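Local structure of purine nucleoside phosphorylase (Anopheles gambiae, 2P4S) at residues P110-L123 with M188-A201. The protein catalyses the phosphorolytic cleavage of inosine, guanosine and their 2'-deoxy forms to free purine base and pentose 1-phosphate in purine salvage, working as a homotrimer. Sequence-based numbering, arbitrary orientation.
Sequences PKVGIICGSGLGTL and MHLIGCTHLIATNA. With DIH (7-[[(3R,4R)-3-(hydroxymethyl)-4-oxidanyl-pyrrolidin-1-ium-1-yl]methyl]-3,5-dihydropyrrolo[3,2-d]pyrimidin-4-one), chain F; PO4 (phosphate ion), chain D.
The phosphate site of this PNP/MTAP-family phosphorylase, an alpha/beta fold, lies where strand 112-116 gives way to a loop beside strand 195-204, its parallel neighbour in the mixed central sheet. Ser118 N and Ala201 N both donate, nearly straight, to PO4 O1, at 2.6 and 2.8 Å. Ser305 OG and Arg169 NH1 also bond the ion. Ala201 O lies against C10 of the inhibitor DIH.

Behind the site, strands 112-116 and 195-204 pair. Gly113 and Ile115 each donate and accept, bonding His195 O, Ile197 N, Ile197 O and Thr199 N. On one face, Leu196 CD1 meets Ile115 CG1 at 3.8 Å. Met188 reaches in from helix 178-191 with its chain extended, and its SD lies over Gly113 CA, where there is no side chain. On the other face, Val112 CG1 touches Ile197 CD1, with helix 353-370 beyond.

At the far end, Lys111 O accepts from both Thr194 N and His195 N. Toward the phosphate end of the pair, Thr199 OG1 lies between its own backbone N and carbonyl carbon (chi1 73°), turned toward strand 112-116. There it donates in plane to a lone pair of Ile115 O at 2.8 Å and accepts from Gly117 N at 3.1 Å.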
loop_
_atom_site.group_PDB
_atom_site.type_symbol
_atom_site.label_atom_id
_atom_site.label_comp_id
_atom_site.label_asym_id
_atom_site.label_seq_id
_atom_site.Cartn_x
_atom_site.Cartn_y
_atom_site.Cartn_z
ATOM N N PRO A 110 -4.574 28.117 -23.322
ATOM C CA PRO A 110 -4.797 26.753 -23.817
ATOM C C PRO A 110 -5.940 26.081 -23.103
ATOM O O PRO A 110 -6.208 26.402 -21.949
ATOM C CB PRO A 110 -3.509 26.046 -23.481
ATOM C CG PRO A 110 -2.950 26.762 -22.303
ATOM C CD PRO A 110 -3.374 28.191 -22.447
ATOM N N LYS A 111 -6.602 25.159 -23.805
ATOM C CA LYS A 111 -7.722 24.371 -23.261
ATOM C C LYS A 111 -7.289 22.946 -22.953
ATOM O O LYS A 111 -8.041 22.182 -22.344
ATOM C CB LYS A 111 -8.895 24.341 -24.259
ATOM C CG LYS A 111 -9.447 25.745 -24.584
ATOM C CD LYS A 111 -10.056 26.434 -23.363
ATOM C CE LYS A 111 -10.225 27.914 -23.654
ATOM N NZ LYS A 111 -11.289 28.172 -24.694
ATOM N N VAL A 112 -6.079 22.614 -23.405
ATOM C CA VAL A 112 -5.516 21.301 -23.299
ATOM C C VAL A 112 -4.163 21.354 -22.573
ATOM O O VAL A 112 -3.259 22.005 -23.038
ATOM C CB VAL A 112 -5.343 20.628 -24.702
ATOM C CG1 VAL A 112 -4.834 19.197 -24.538
ATOM C CG2 VAL A 112 -6.676 20.652 -25.510
ATOM N N GLY A 113 -4.039 20.635 -21.453
ATOM C CA GLY A 113 -2.725 20.348 -20.823
ATOM C C GLY A 113 -2.128 18.989 -21.224
ATOM O O GLY A 113 -2.850 17.997 -21.320
ATOM N N ILE A 114 -0.814 18.927 -21.438
ATOM C CA ILE A 114 -0.131 17.698 -21.841
ATOM C C ILE A 114 1.040 17.445 -20.859
ATOM O O ILE A 114 1.908 18.320 -20.652
ATOM C CB ILE A 114 0.420 17.768 -23.290
ATOM C CG1 ILE A 114 -0.693 18.077 -24.306
ATOM C CG2 ILE A 114 1.142 16.470 -23.679
ATOM C CD1 ILE A 114 -0.174 18.515 -25.723
ATOM N N ILE A 115 1.059 16.276 -20.229
ATOM C CA ILE A 115 2.252 15.866 -19.443
ATOM C C ILE A 115 3.093 14.885 -20.249
ATOM O O ILE A 115 2.591 13.825 -20.618
ATOM C CB ILE A 115 1.855 15.294 -18.062
ATOM C CG1 ILE A 115 0.826 16.214 -17.408
ATOM C CG2 ILE A 115 3.113 15.151 -17.157
ATOM C CD1 ILE A 115 0.306 15.734 -16.032
ATOM N N CYS A 116 4.328 15.256 -20.585
ATOM C CA CYS A 116 5.298 14.373 -21.286
ATOM C C CYS A 116 6.184 13.512 -20.355
ATOM O O CYS A 116 6.974 14.063 -19.569
ATOM C CB CYS A 116 6.252 15.214 -22.144
ATOM S SG CYS A 116 5.389 16.322 -23.266
ATOM N N GLY A 117 6.120 12.185 -20.499
ATOM C CA GLY A 117 6.829 11.273 -19.617
ATOM C C GLY A 117 8.169 10.877 -20.164
ATOM O O GLY A 117 8.736 11.588 -21.034
ATOM N N SER A 118 8.690 9.736 -19.709
ATOM C CA SER A 118 10.050 9.320 -20.112
ATOM C C SER A 118 10.141 8.986 -21.598
ATOM O O SER A 118 9.471 8.048 -22.070
ATOM C CB SER A 118 10.562 8.162 -19.249
ATOM O OG SER A 118 10.777 8.599 -17.914
ATOM N N GLY A 119 10.954 9.753 -22.337
ATOM C CA GLY A 119 11.063 9.588 -23.797
ATOM C C GLY A 119 10.081 10.370 -24.647
ATOM O O GLY A 119 10.139 10.301 -25.871
ATOM N N LEU A 120 9.203 11.136 -24.006
ATOM C CA LEU A 120 8.143 11.865 -24.684
ATOM C C LEU A 120 8.309 13.408 -24.696
ATOM O O LEU A 120 7.456 14.146 -25.226
ATOM C CB LEU A 120 6.789 11.444 -24.088
ATOM C CG LEU A 120 6.387 9.963 -24.316
ATOM C CD1 LEU A 120 5.894 9.310 -23.044
ATOM C CD2 LEU A 120 5.298 9.873 -25.395
ATOM N N GLY A 121 9.423 13.878 -24.138
ATOM C CA GLY A 121 9.705 15.304 -24.004
ATOM C C GLY A 121 9.774 16.094 -25.299
ATOM O O GLY A 121 9.468 17.278 -25.319
ATOM N N THR A 122 10.145 15.435 -26.392
ATOM C CA THR A 122 10.157 16.083 -27.702
ATOM C C THR A 122 8.777 16.524 -28.183
ATOM O O THR A 122 8.679 17.293 -29.148
ATOM C CB THR A 122 10.838 15.203 -28.806
ATOM O OG1 THR A 122 10.064 14.006 -29.039
ATOM C CG2 THR A 122 12.302 14.862 -28.427
ATOM N N LEU A 123 7.712 16.077 -27.529
ATOM C CA LEU A 123 6.395 16.617 -27.858
ATOM C C LEU A 123 6.366 18.146 -27.699
ATOM O O LEU A 123 5.752 18.852 -28.522
ATOM C CB LEU A 123 5.295 15.988 -27.000
ATOM C CG LEU A 123 4.793 14.572 -27.334
ATOM C CD1 LEU A 123 3.930 14.054 -26.174
ATOM C CD2 LEU A 123 4.040 14.493 -28.670
ATOM N N MET A 188 -3.111 23.763 -14.372
ATOM C CA MET A 188 -3.728 23.658 -15.699
ATOM C C MET A 188 -5.238 23.996 -15.677
ATOM O O MET A 188 -5.713 24.785 -16.482
ATOM C CB MET A 188 -3.503 22.268 -16.309
ATOM C CG MET A 188 -2.074 21.924 -16.733
ATOM S SD MET A 188 -1.917 20.133 -17.105
ATOM C CE MET A 188 -0.285 20.129 -17.825
ATOM N N HIS A 189 -5.978 23.432 -14.740
ATOM C CA HIS A 189 -7.395 23.713 -14.584
ATOM C C HIS A 189 -7.639 25.216 -14.302
ATOM O O HIS A 189 -8.461 25.872 -14.969
ATOM C CB HIS A 189 -7.924 22.842 -13.439
ATOM C CG HIS A 189 -9.274 23.235 -12.924
ATOM N ND1 HIS A 189 -10.429 23.112 -13.673
ATOM C CD2 HIS A 189 -9.662 23.676 -11.700
ATOM C CE1 HIS A 189 -11.460 23.508 -12.944
ATOM N NE2 HIS A 189 -11.021 23.845 -11.739
ATOM N N LEU A 190 -6.933 25.755 -13.308
ATOM C CA LEU A 190 -7.097 27.153 -12.930
ATOM C C LEU A 190 -6.805 28.100 -14.103
ATOM O O LEU A 190 -7.454 29.112 -14.256
ATOM C CB LEU A 190 -6.218 27.484 -11.732
ATOM C CG LEU A 190 -6.642 26.883 -10.400
ATOM C CD1 LEU A 190 -5.645 27.329 -9.317
ATOM C CD2 LEU A 190 -8.105 27.252 -10.041
ATOM N N ILE A 191 -5.834 27.735 -14.936
ATOM C CA ILE A 191 -5.552 28.420 -16.197
ATOM C C ILE A 191 -6.654 28.270 -17.269
ATOM O O ILE A 191 -6.672 29.042 -18.218
ATOM C CB ILE A 191 -4.186 27.935 -16.727
ATOM C CG1 ILE A 191 -3.057 28.575 -15.880
ATOM C CG2 ILE A 191 -4.023 28.110 -18.269
ATOM C CD1 ILE A 191 -1.702 27.951 -16.119
ATOM N N GLY A 192 -7.541 27.271 -17.125
ATOM C CA GLY A 192 -8.597 27.013 -18.074
ATOM C C GLY A 192 -8.480 25.781 -18.963
ATOM O O GLY A 192 -9.298 25.623 -19.842
ATOM N N CYS A 193 -7.476 24.915 -18.779
ATOM C CA CYS A 193 -7.475 23.597 -19.461
ATOM C C CYS A 193 -8.705 22.774 -19.081
ATOM O O CYS A 193 -9.009 22.606 -17.875
ATOM C CB CYS A 193 -6.206 22.794 -19.171
ATOM S SG CYS A 193 -4.694 23.579 -19.724
ATOM N N THR A 194 -9.407 22.273 -20.112
ATOM C CA THR A 194 -10.588 21.416 -19.931
ATOM C C THR A 194 -10.172 19.953 -20.103
ATOM O O THR A 194 -10.855 19.040 -19.658
ATOM C CB THR A 194 -11.751 21.739 -20.977
ATOM O OG1 THR A 194 -11.202 21.707 -22.280
ATOM C CG2 THR A 194 -12.418 23.117 -20.754
ATOM N N HIS A 195 -9.048 19.742 -20.767
ATOM C CA HIS A 195 -8.576 18.407 -21.092
ATOM C C HIS A 195 -7.188 18.205 -20.542
ATOM O O HIS A 195 -6.381 19.143 -20.583
ATOM C CB HIS A 195 -8.576 18.150 -22.606
ATOM C CG HIS A 195 -9.961 18.004 -23.171
ATOM N ND1 HIS A 195 -10.907 19.009 -23.088
ATOM C CD2 HIS A 195 -10.579 16.955 -23.767
ATOM C CE1 HIS A 195 -12.036 18.595 -23.643
ATOM N NE2 HIS A 195 -11.866 17.348 -24.053
ATOM N N LEU A 196 -6.954 16.997 -20.000
ATOM C CA LEU A 196 -5.605 16.478 -19.757
ATOM C C LEU A 196 -5.226 15.310 -20.673
ATOM O O LEU A 196 -5.937 14.306 -20.718
ATOM C CB LEU A 196 -5.426 16.086 -18.281
ATOM C CG LEU A 196 -4.027 15.560 -17.900
ATOM C CD1 LEU A 196 -2.907 16.676 -17.995
ATOM C CD2 LEU A 196 -4.069 14.831 -16.519
ATOM N N ILE A 197 -4.143 15.470 -21.434
ATOM C CA ILE A 197 -3.436 14.354 -22.040
ATOM C C ILE A 197 -2.184 13.938 -21.203
ATOM O O ILE A 197 -1.176 14.668 -21.148
ATOM C CB ILE A 197 -3.034 14.637 -23.496
ATOM C CG1 ILE A 197 -4.277 15.002 -24.339
ATOM C CG2 ILE A 197 -2.286 13.421 -24.096
ATOM C CD1 ILE A 197 -3.933 15.494 -25.732
ATOM N N ALA A 198 -2.255 12.767 -20.553
ATOM C CA ALA A 198 -1.110 12.267 -19.758
ATOM C C ALA A 198 -0.418 11.162 -20.537
ATOM O O ALA A 198 -1.079 10.213 -21.000
ATOM C CB ALA A 198 -1.567 11.790 -18.404
ATOM N N THR A 199 0.886 11.284 -20.725
ATOM C CA THR A 199 1.655 10.284 -21.466
ATOM C C THR A 199 2.697 9.702 -20.516
ATOM O O THR A 199 3.185 10.394 -19.616
ATOM C CB THR A 199 2.412 10.866 -22.649
ATOM O OG1 THR A 199 3.523 11.634 -22.168
ATOM C CG2 THR A 199 1.532 11.730 -23.563
ATOM N N ASN A 200 3.068 8.448 -20.704
ATOM C CA ASN A 200 4.177 7.935 -19.914
ATOM C C ASN A 200 4.877 6.858 -20.713
ATOM O O ASN A 200 4.364 6.452 -21.778
ATOM C CB ASN A 200 3.672 7.413 -18.551
ATOM C CG ASN A 200 2.646 6.321 -18.697
ATOM O OD1 ASN A 200 2.901 5.279 -19.308
ATOM N ND2 ASN A 200 1.478 6.547 -18.152
ATOM N N ALA A 201 6.042 6.423 -20.221
ATOM C CA ALA A 201 6.626 5.147 -20.601
ATOM C C ALA A 201 6.109 4.012 -19.687
ATOM O O ALA A 201 5.770 4.252 -18.525
ATOM C CB ALA A 201 8.175 5.228 -20.526
HETATM O "O5'" DIH F . 13.252 4.169 -16.600
HETATM C "C5'" DIH F . 12.593 4.416 -15.342
HETATM C "C4'" DIH F . 11.525 5.447 -15.612
HETATM C "C6'" DIH F . 10.593 5.010 -16.764
HETATM C "C3'" DIH F . 10.660 5.633 -14.384
HETATM O "O3'" DIH F . 10.250 7.001 -14.331
HETATM C "C2'" DIH F . 9.432 4.792 -14.677
HETATM N "N1'" DIH F . 9.237 5.013 -16.145
HETATM C C10 DIH F . 8.215 4.096 -16.672
HETATM C C9 DIH F . 8.606 2.660 -16.948
HETATM C C8 DIH F . 9.145 2.175 -18.170
HETATM N N7 DIH F . 9.336 0.832 -18.052
HETATM C C5 DIH F . 8.948 0.422 -16.816
HETATM C C6 DIH F . 8.862 -0.900 -16.134
HETATM O O6 DIH F . 9.250 -1.999 -16.710
HETATM N N1 DIH F . 8.369 -0.874 -14.878
HETATM C C2 DIH F . 7.965 0.267 -14.241
HETATM N N3 DIH F . 7.996 1.469 -14.836
HETATM C C4 DIH F . 8.481 1.549 -16.120
HETATM P P PO4 D . 7.305 8.224 -16.810
HETATM O O1 PO4 D . 7.148 8.126 -18.294
HETATM O O2 PO4 D . 7.351 9.707 -16.437
HETATM O O3 PO4 D . 6.186 7.616 -16.051
HETATM O O4 PO4 D . 8.575 7.517 -16.439
HETATM O O HOH W 1 -6.846 28.994 -20.918
#